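Local atomic coordinates of transcription elongation factor Spt5 (Methanocaldococcus jannaschii, PDB entry 3LPE), a protein that stimulates transcription elongation by RNA polymerase, working as a heterodimer with Spt4. Residues Met11-Arg16 / Gly75-Ile81; Leu28-Ala33 / Glu65-Met70; Leu44-Leu49 / Ile86-Leu90. All blocks are in the same frame, centred on the assembly; numbering follows the deposited sequence.

Interaction 1 of 3, residues Met11-Arg16 / Gly75-Ile81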
loop_
_atom_site.group_PDB
_atom_site.type_symbol
_atom_site.label_atom_id
_atom_site.label_comp_id
_atom_site.label_asym_id
_atom_site.label_seq_id
_atom_site.Cartn_x
_atom_site.Cartn_y
_atom_site.Cartn_z
ATOM N N MET A 11 7.741 11.040 6.000
ATOM C CA MET A 11 8.568 9.808 5.956
ATOM C C MET A 11 7.975 8.567 5.280
ATOM O O MET A 11 6.837 8.145 5.556
ATOM C CB MET A 11 9.092 9.474 7.351
ATOM C CG MET A 11 9.925 10.601 7.929
ATOM S SD MET A 11 10.782 10.146 9.443
ATOM C CE MET A 11 10.027 11.261 10.608
ATOM N N ILE A 12 8.774 7.984 4.386
ATOM C CA ILE A 12 8.437 6.715 3.772
ATOM C C ILE A 12 9.649 5.793 3.897
ATOM O O ILE A 12 10.767 6.218 3.665
ATOM C CB ILE A 12 8.110 6.885 2.291
ATOM C CG1 ILE A 12 6.923 7.846 2.120
ATOM C CG2 ILE A 12 7.742 5.550 1.686
ATOM C CD1 ILE A 12 6.853 8.440 0.742
ATOM N N PHE A 13 9.416 4.538 4.269
ATOM C CA PHE A 13 10.525 3.585 4.447
ATOM C C PHE A 13 10.299 2.351 3.589
ATOM O O PHE A 13 9.153 1.945 3.361
ATOM C CB PHE A 13 10.637 3.163 5.919
ATOM C CG PHE A 13 11.075 4.281 6.825
ATOM C CD1 PHE A 13 12.414 4.615 6.930
ATOM C CD2 PHE A 13 10.142 5.031 7.531
ATOM C CE1 PHE A 13 12.828 5.668 7.749
ATOM C CE2 PHE A 13 10.550 6.073 8.359
ATOM C CZ PHE A 13 11.888 6.389 8.462
ATOM N N ALA A 14 11.390 1.762 3.112
ATOM C CA ALA A 14 11.318 0.468 2.443
ATOM C C ALA A 14 11.562 -0.637 3.474
ATOM O O ALA A 14 12.552 -0.600 4.198
ATOM C CB ALA A 14 12.334 0.404 1.283
ATOM N N VAL A 15 10.619 -1.571 3.576
ATOM C CA VAL A 15 10.718 -2.713 4.473
ATOM C C VAL A 15 11.048 -3.934 3.597
ATOM O O VAL A 15 10.348 -4.215 2.637
ATOM C CB VAL A 15 9.386 -2.952 5.208
ATOM C CG1 VAL A 15 9.406 -4.284 5.959
ATOM C CG2 VAL A 15 9.115 -1.805 6.152
ATOM N N ARG A 16 12.127 -4.631 3.915
ATOM C CA ARG A 16 12.518 -5.781 3.099
ATOM C C ARG A 16 11.718 -7.013 3.486
ATOM O O ARG A 16 11.577 -7.331 4.645
ATOM C CB ARG A 16 14.010 -6.057 3.214
ATOM C CG ARG A 16 14.453 -7.231 2.336
ATOM C CD ARG A 16 15.954 -7.469 2.361
ATOM N NE ARG A 16 16.275 -8.622 1.508
ATOM C CZ ARG A 16 17.438 -9.268 1.513
ATOM N NH1 ARG A 16 18.403 -8.886 2.334
ATOM N NH2 ARG A 16 17.619 -10.314 0.714
ATOM N N GLY A 75 13.771 -6.618 7.676
ATOM C CA GLY A 75 14.120 -5.399 8.373
ATOM C C GLY A 75 13.783 -4.158 7.542
ATOM O O GLY A 75 13.081 -4.246 6.540
ATOM N N ILE A 76 14.312 -3.011 7.958
ATOM C CA ILE A 76 14.049 -1.738 7.283
ATOM C C ILE A 76 15.305 -1.233 6.573
ATOM O O ILE A 76 16.404 -1.253 7.126
ATOM C CB ILE A 76 13.544 -0.697 8.299
ATOM C CG1 ILE A 76 12.366 -1.278 9.092
ATOM C CG2 ILE A 76 13.132 0.626 7.594
ATOM C CD1 ILE A 76 11.877 -0.386 10.245
ATOM N N VAL A 77 15.148 -0.847 5.314
ATOM C CA VAL A 77 16.222 -0.223 4.551
ATOM C C VAL A 77 16.565 1.113 5.189
ATOM O O VAL A 77 15.663 1.861 5.569
ATOM C CB VAL A 77 15.787 -0.033 3.084
ATOM C CG1 VAL A 77 16.798 0.795 2.290
ATOM C CG2 VAL A 77 15.594 -1.388 2.448
ATOM N N PRO A 78 17.871 1.421 5.330
ATOM C CA PRO A 78 18.284 2.671 5.974
ATOM C C PRO A 78 17.888 3.888 5.137
ATOM O O PRO A 78 17.985 3.852 3.907
ATOM C CB PRO A 78 19.808 2.560 6.033
ATOM C CG PRO A 78 20.111 1.118 5.831
ATOM C CD PRO A 78 19.025 0.573 4.973
ATOM N N GLY A 79 17.413 4.929 5.806
ATOM C CA GLY A 79 17.100 6.196 5.165
ATOM C C GLY A 79 15.691 6.232 4.617
ATOM O O GLY A 79 15.135 5.198 4.296
ATOM N N THR A 80 15.116 7.427 4.509
ATOM C CA THR A 80 13.782 7.570 3.959
ATOM C C THR A 80 13.820 7.463 2.439
ATOM O O THR A 80 14.881 7.549 1.821
ATOM C CB THR A 80 13.151 8.929 4.354
ATOM O OG1 THR A 80 14.077 9.976 4.057
ATOM C CG2 THR A 80 12.837 8.965 5.869
ATOM N N ILE A 81 12.644 7.272 1.850
ATOM C CA ILE A 81 12.489 7.280 0.405
ATOM C C ILE A 81 11.745 8.549 0.011
ATOM O O ILE A 81 10.670 8.818 0.549
ATOM C CB ILE A 81 11.648 6.105 -0.062
ATOM C CG1 ILE A 81 12.121 4.785 0.592
ATOM C CG2 ILE A 81 11.654 6.002 -1.588
ATOM C CD1 ILE A 81 13.545 4.394 0.241
HETATM O O HOH W 1 10.110 10.170 2.682
HETATM O O HOH W 2 13.776 2.745 3.991
#
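One water ties Ala14 to the bend that follows Ile76: it accepts from Ala14 N at 2.7 Å and donates to two carbonyl oxygens, Val77 O and Gly79 O. It bridges the backbones where the second segment swings away from its neighbour. Direct pairing resumes on both flanks: Val77 N reaches Ala14 O at 2.8 Å, nearly in line with the C=O bond, and Ile81 N reaches Ile12 O at 2.8 Å, approaching 27° off the carbonyl plane. Gly79 suits the turn because its phi is positive (87°). These segments join the first strand of the NGN domain, 12-17, to the edge strand 73-76 of the four-stranded antiparallel sheet, with Val15 and Ile76 facing each other as a non-hydrogen-bonded pair. Their side chains, with that of Phe13, point to the face covered by helix 60-67. Phe13 has CG anti to its carbonyl carbon (chi1 -68°), which carries the ring along the second segment. Its CB meets Ile76 CG2 at 3.9 Å, while CZ at the far end lies 3.8 Å from Thr80 CG2, the methyl coming obliquely to the ring. On the other face small Ala14 lets Val77 come close, CB to CG2 3.9 Å, and Ile81 CD1 also borders that CB. Further along, Ile12 CG2 lies loosely beside Ile81 CB, near Ile86.

Interaction 2 of 3, residues Leu28-Ala33 / Glu65-Met70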
loop_
_atom_site.group_PDB
_atom_site.type_symbol
_atom_site.label_atom_id
_atom_site.label_comp_id
_atom_site.label_asym_id
_atom_site.label_seq_id
_atom_site.Cartn_x
_atom_site.Cartn_y
_atom_site.Cartn_z
ATOM N N LEU A 28 -1.020 -7.848 6.322
ATOM C CA LEU A 28 -0.738 -7.982 7.745
ATOM C C LEU A 28 -0.376 -6.646 8.371
ATOM O O LEU A 28 -0.760 -6.344 9.502
ATOM C CB LEU A 28 0.418 -8.968 7.972
ATOM C CG LEU A 28 0.137 -10.386 7.483
ATOM C CD1 LEU A 28 1.395 -11.253 7.651
ATOM C CD2 LEU A 28 -1.060 -10.989 8.229
ATOM N N MET A 29 0.380 -5.848 7.641
ATOM C CA MET A 29 0.787 -4.545 8.143
ATOM C C MET A 29 -0.435 -3.655 8.368
ATOM O O MET A 29 -0.553 -2.990 9.391
ATOM C CB MET A 29 1.717 -3.861 7.145
ATOM C CG MET A 29 3.166 -4.311 7.241
ATOM S SD MET A 29 4.054 -3.669 5.837
ATOM C CE MET A 29 5.749 -3.708 6.418
ATOM N N ALA A 30 -1.325 -3.623 7.395
ATOM C CA ALA A 30 -2.484 -2.718 7.492
ATOM C C ALA A 30 -3.343 -3.096 8.701
ATOM O O ALA A 30 -3.787 -2.243 9.460
ATOM C CB ALA A 30 -3.309 -2.759 6.218
ATOM N N SER A 31 -3.566 -4.391 8.880
ATOM C CA SER A 31 -4.290 -4.888 10.039
ATOM C C SER A 31 -3.609 -4.483 11.340
ATOM O O SER A 31 -4.264 -3.991 12.254
ATOM C CB SER A 31 -4.433 -6.411 9.963
ATOM O OG SER A 31 -5.203 -6.752 8.830
ATOM N N ARG A 32 -2.295 -4.674 11.428
ATOM C CA ARG A 32 -1.596 -4.332 12.656
ATOM C C ARG A 32 -1.592 -2.827 12.918
ATOM O O ARG A 32 -1.652 -2.388 14.067
ATOM C CB ARG A 32 -0.161 -4.878 12.652
ATOM C CG ARG A 32 0.602 -4.601 13.924
ATOM C CD ARG A 32 1.859 -5.456 13.997
ATOM N NE ARG A 32 2.794 -4.982 15.012
ATOM C CZ ARG A 32 2.704 -5.262 16.308
ATOM N NH1 ARG A 32 1.704 -6.009 16.762
ATOM N NH2 ARG A 32 3.608 -4.781 17.154
ATOM N N ALA A 33 -1.479 -2.039 11.856
ATOM C CA ALA A 33 -1.449 -0.592 11.991
ATOM C C ALA A 33 -2.767 -0.098 12.618
ATOM O O ALA A 33 -2.755 0.713 13.532
ATOM C CB ALA A 33 -1.207 0.067 10.631
ATOM N N GLU A 65 7.667 -0.625 15.125
ATOM C CA GLU A 65 6.604 -1.277 15.878
ATOM C C GLU A 65 5.708 -2.083 14.942
ATOM O O GLU A 65 5.227 -3.164 15.290
ATOM C CB GLU A 65 5.772 -0.254 16.657
ATOM C CG GLU A 65 4.773 -0.891 17.627
ATOM C CD GLU A 65 5.447 -1.691 18.734
ATOM O OE1 GLU A 65 6.662 -1.518 18.945
ATOM O OE2 GLU A 65 4.765 -2.491 19.402
ATOM N N LEU A 66 5.497 -1.550 13.748
ATOM C CA LEU A 66 4.660 -2.213 12.752
ATOM C C LEU A 66 5.214 -3.613 12.429
ATOM O O LEU A 66 4.468 -4.591 12.366
ATOM C CB LEU A 66 4.597 -1.353 11.476
ATOM C CG LEU A 66 3.793 -1.936 10.314
ATOM C CD1 LEU A 66 2.293 -1.943 10.689
ATOM C CD2 LEU A 66 4.036 -1.153 9.038
ATOM N N ILE A 67 6.527 -3.718 12.243
ATOM C CA ILE A 67 7.087 -4.976 11.744
ATOM C C ILE A 67 7.574 -5.855 12.891
ATOM O O ILE A 67 8.039 -6.965 12.678
ATOM C CB ILE A 67 8.264 -4.755 10.739
ATOM C CG1 ILE A 67 9.463 -4.084 11.415
ATOM C CG2 ILE A 67 7.819 -3.982 9.515
ATOM C CD1 ILE A 67 10.763 -4.116 10.555
ATOM N N LYS A 68 7.480 -5.338 14.108
ATOM C CA LYS A 68 7.985 -6.051 15.274
ATOM C C LYS A 68 7.418 -7.472 15.353
ATOM O O LYS A 68 6.212 -7.656 15.532
ATOM C CB LYS A 68 7.667 -5.269 16.544
ATOM C CG LYS A 68 8.322 -5.799 17.817
ATOM C CD LYS A 68 8.081 -4.830 18.968
ATOM C CE LYS A 68 8.455 -5.444 20.301
ATOM N NZ LYS A 68 7.969 -4.605 21.427
ATOM N N GLY A 69 8.290 -8.472 15.198
ATOM C CA GLY A 69 7.885 -9.863 15.313
ATOM C C GLY A 69 7.074 -10.401 14.144
ATOM O O GLY A 69 6.579 -11.527 14.185
ATOM N N MET A 70 6.924 -9.600 13.097
ATOM C CA MET A 70 6.225 -10.052 11.894
ATOM C C MET A 70 7.046 -11.074 11.088
ATOM O O MET A 70 8.181 -10.806 10.718
ATOM C CB MET A 70 5.870 -8.846 11.010
ATOM C CG MET A 70 4.994 -9.191 9.821
ATOM S SD MET A 70 4.395 -7.717 8.963
ATOM C CE MET A 70 3.161 -7.163 10.134
#
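Met29 lies across Leu66 at about a right angle, its CG 3.7 Å from Leu66 CD2. Because the methionine chain is extended beyond CG, its methyl CE runs on to Ile67 CG2, also at 3.7 Å; an unbranched, flexible side chain suits the space where the two helices meet the sheet. The other leucine branch, CD1, is pressed against the helix backbone, 3.3 Å from Met29 O, and touches Ala33 CB; the small Ala33 lets it lie close to that backbone. Met70 SD lies against Met29 CG, and the bend at chi3 (-74°) turns the methyl CE of Met70 to 3.9 Å from Leu28 CB. Arg32 stretches out and grips one atom side-on: NE and NH2 both donate to Glu65 O, each at 3.0 Å, with that oxygen only 3° out of the guanidinium plane. NE has a weak second bond to Leu66 O. The two-pronged grip fixes the guanidinium's rotation, and NH2 adds a long salt bridge to Glu65 OE2 at 3.4 Å. Two backbone carbonyls turned to the guanidinium would probably favour such a positive group. Helices 22-35 and 60-67 thus pack together on one face of the antiparallel sheet, the layered alpha/beta fold of an NGN domain.

Interaction 3 of 3, residues Leu44-Leu49 / Ile86-Leu90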
loop_
_atom_site.group_PDB
_atom_site.type_symbol
_atom_site.label_atom_id
_atom_site.label_comp_id
_atom_site.label_asym_id
_atom_site.label_seq_id
_atom_site.Cartn_x
_atom_site.Cartn_y
_atom_site.Cartn_z
ATOM N N LEU A 44 2.643 0.328 0.229
ATOM C CA LEU A 44 2.646 0.162 -1.221
ATOM C C LEU A 44 3.494 -1.053 -1.613
ATOM O O LEU A 44 4.670 -1.150 -1.225
ATOM C CB LEU A 44 3.193 1.441 -1.885
ATOM C CG LEU A 44 3.586 1.346 -3.352
ATOM C CD1 LEU A 44 2.364 1.420 -4.199
ATOM C CD2 LEU A 44 4.555 2.445 -3.719
ATOM N N ALA A 45 2.888 -1.971 -2.358
ATOM C CA ALA A 45 3.580 -3.153 -2.847
ATOM C C ALA A 45 3.505 -3.156 -4.356
ATOM O O ALA A 45 2.460 -3.455 -4.920
ATOM C CB ALA A 45 2.971 -4.434 -2.266
ATOM N N SER A 46 4.611 -2.796 -4.999
ATOM C CA SER A 46 4.693 -2.714 -6.457
ATOM C C SER A 46 5.311 -3.975 -7.044
ATOM O O SER A 46 6.306 -4.481 -6.512
ATOM C CB SER A 46 5.563 -1.520 -6.851
ATOM O OG SER A 46 5.931 -1.591 -8.217
ATOM N N GLU A 47 4.740 -4.460 -8.145
ATOM C CA GLU A 47 5.250 -5.642 -8.826
ATOM C C GLU A 47 6.647 -5.380 -9.358
ATOM O O GLU A 47 7.404 -6.307 -9.604
ATOM C CB GLU A 47 4.330 -6.055 -9.979
ATOM C CG GLU A 47 3.047 -6.713 -9.526
ATOM C CD GLU A 47 3.297 -7.933 -8.666
ATOM O OE1 GLU A 47 2.570 -8.125 -7.666
ATOM O OE2 GLU A 47 4.229 -8.701 -8.984
ATOM N N SER A 48 6.993 -4.115 -9.539
ATOM C CA SER A 48 8.283 -3.796 -10.120
ATOM C C SER A 48 9.313 -3.642 -9.005
ATOM O O SER A 48 10.465 -3.264 -9.233
ATOM C CB SER A 48 8.184 -2.542 -10.996
ATOM O OG SER A 48 8.269 -1.388 -10.199
ATOM N N LEU A 49 8.896 -3.971 -7.792
ATOM C CA LEU A 49 9.781 -3.872 -6.639
ATOM C C LEU A 49 9.688 -5.111 -5.764
ATOM O O LEU A 49 9.118 -5.074 -4.678
ATOM C CB LEU A 49 9.445 -2.636 -5.813
ATOM C CG LEU A 49 10.406 -2.350 -4.667
ATOM C CD1 LEU A 49 11.829 -2.326 -5.204
ATOM C CD2 LEU A 49 10.053 -1.031 -3.990
ATOM N N ILE A 86 8.984 7.312 -5.681
ATOM C CA ILE A 86 7.816 6.459 -5.580
ATOM C C ILE A 86 6.791 6.672 -6.700
ATOM O O ILE A 86 6.154 5.727 -7.154
ATOM C CB ILE A 86 7.154 6.679 -4.207
ATOM C CG1 ILE A 86 8.027 6.053 -3.119
ATOM C CG2 ILE A 86 5.735 6.127 -4.168
ATOM C CD1 ILE A 86 7.486 6.238 -1.735
ATOM N N GLU A 87 6.636 7.918 -7.142
ATOM C CA GLU A 87 5.642 8.271 -8.147
ATOM C C GLU A 87 5.602 7.378 -9.395
ATOM O O GLU A 87 4.510 7.010 -9.850
ATOM C CB GLU A 87 5.767 9.753 -8.534
ATOM C CG GLU A 87 5.529 10.691 -7.358
ATOM C CD GLU A 87 5.572 12.157 -7.748
ATOM O OE1 GLU A 87 4.998 12.510 -8.800
ATOM O OE2 GLU A 87 6.166 12.952 -6.991
ATOM N N PRO A 88 6.776 7.036 -9.960
ATOM C CA PRO A 88 6.749 6.166 -11.141
ATOM C C PRO A 88 6.116 4.806 -10.844
ATOM O O PRO A 88 5.598 4.161 -11.756
ATOM C CB PRO A 88 8.241 5.998 -11.486
ATOM C CG PRO A 88 8.913 7.180 -10.878
ATOM C CD PRO A 88 8.155 7.424 -9.602
ATOM N N LEU A 89 6.167 4.375 -9.588
ATOM C CA LEU A 89 5.539 3.115 -9.200
ATOM C C LEU A 89 4.007 3.175 -9.236
ATOM O O LEU A 89 3.342 2.143 -9.352
ATOM C CB LEU A 89 6.011 2.683 -7.810
ATOM C CG LEU A 89 7.525 2.475 -7.708
ATOM C CD1 LEU A 89 7.926 2.060 -6.307
ATOM C CD2 LEU A 89 7.955 1.448 -8.711
ATOM N N LEU A 90 3.461 4.389 -9.158
ATOM C CA LEU A 90 2.016 4.593 -9.083
ATOM C C LEU A 90 1.296 4.280 -10.385
ATOM O O LEU A 90 0.169 3.794 -10.383
ATOM C CB LEU A 90 1.699 6.018 -8.646
ATOM C CG LEU A 90 1.382 6.178 -7.161
ATOM C CD1 LEU A 90 2.075 5.123 -6.337
ATOM C CD2 LEU A 90 1.761 7.572 -6.685
HETATM O O HOH W 3 4.422 -0.400 -9.881
#
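Leu89 carries this contact, reaching from helix 83-90 toward the end of strand 40-45 and the turn after it. In the NGN fold this weakly bonded, kinked helix covers the face of the antiparallel sheet that bears Leu44 and Leu54. Leu89 CB sits 4.3 Å from Ser46 OG. From there CG stands anti to the carbonyl carbon (chi1 -60°) and the chain forks, each branch finding a different surface. CD2 enters the polar side of the turn, 3.2 Å from Ser48 OG and 3.7 Å from Ser46 OG, so that this methyl borders two hydroxyls at once. CD1 goes to the apolar side, meeting Leu44 CD2 at 4.3 Å and, more loosely, Leu49 CD2. Leucine suits the place because its two methyls can serve both surfaces.

Leu44 spreads the apolar patch further: its CD2 touches Ile86 CG2 at 3.9 Å, the two side chains sliding past each other in opposite directions, and its CD1 borders Leu90 CD1. Behind Leu44 the sheet runs on into the Spt4 chain, whose strand pairs antiparallel with Leu44 and Ala45 and whose Ile41 packs on Ile86. Ser46 also shapes the turn. It starts a type I turn closed by Leu49 N on Ser46 O, and its hydroxyl, held anti to the backbone N (chi1 166°), accepts from Ser48 N at 3.0 Å, an ST turn. That same Ser46 OG is also hydrogen-bonded to a water, which donates to Leu89 O at 2.8 Å.

Overall arrangement
All three contacts lie in the NGN domain and are built on or against its four-stranded antiparallel sheet. Interaction 1 pairs two neighbouring strands within it; interactions 2 and 3 lie on opposite sides of the chain's centre, about 20 Å apart between centres, each about 14 Å from interaction 1. Interaction 1 touches both: Val15 packs on Met29 and Ile67, and Ile76 on Ile67, at one face, Ile12 and Ile81 on Ile86 at the other. Along the chain, interaction 2 nests inside the span closed by interaction 1, while interaction 3 crosses both. The first and last elements are woven into one compact domain, joined to Spt4 through strand 40-45; this domain mediates interaction with RNA polymerase.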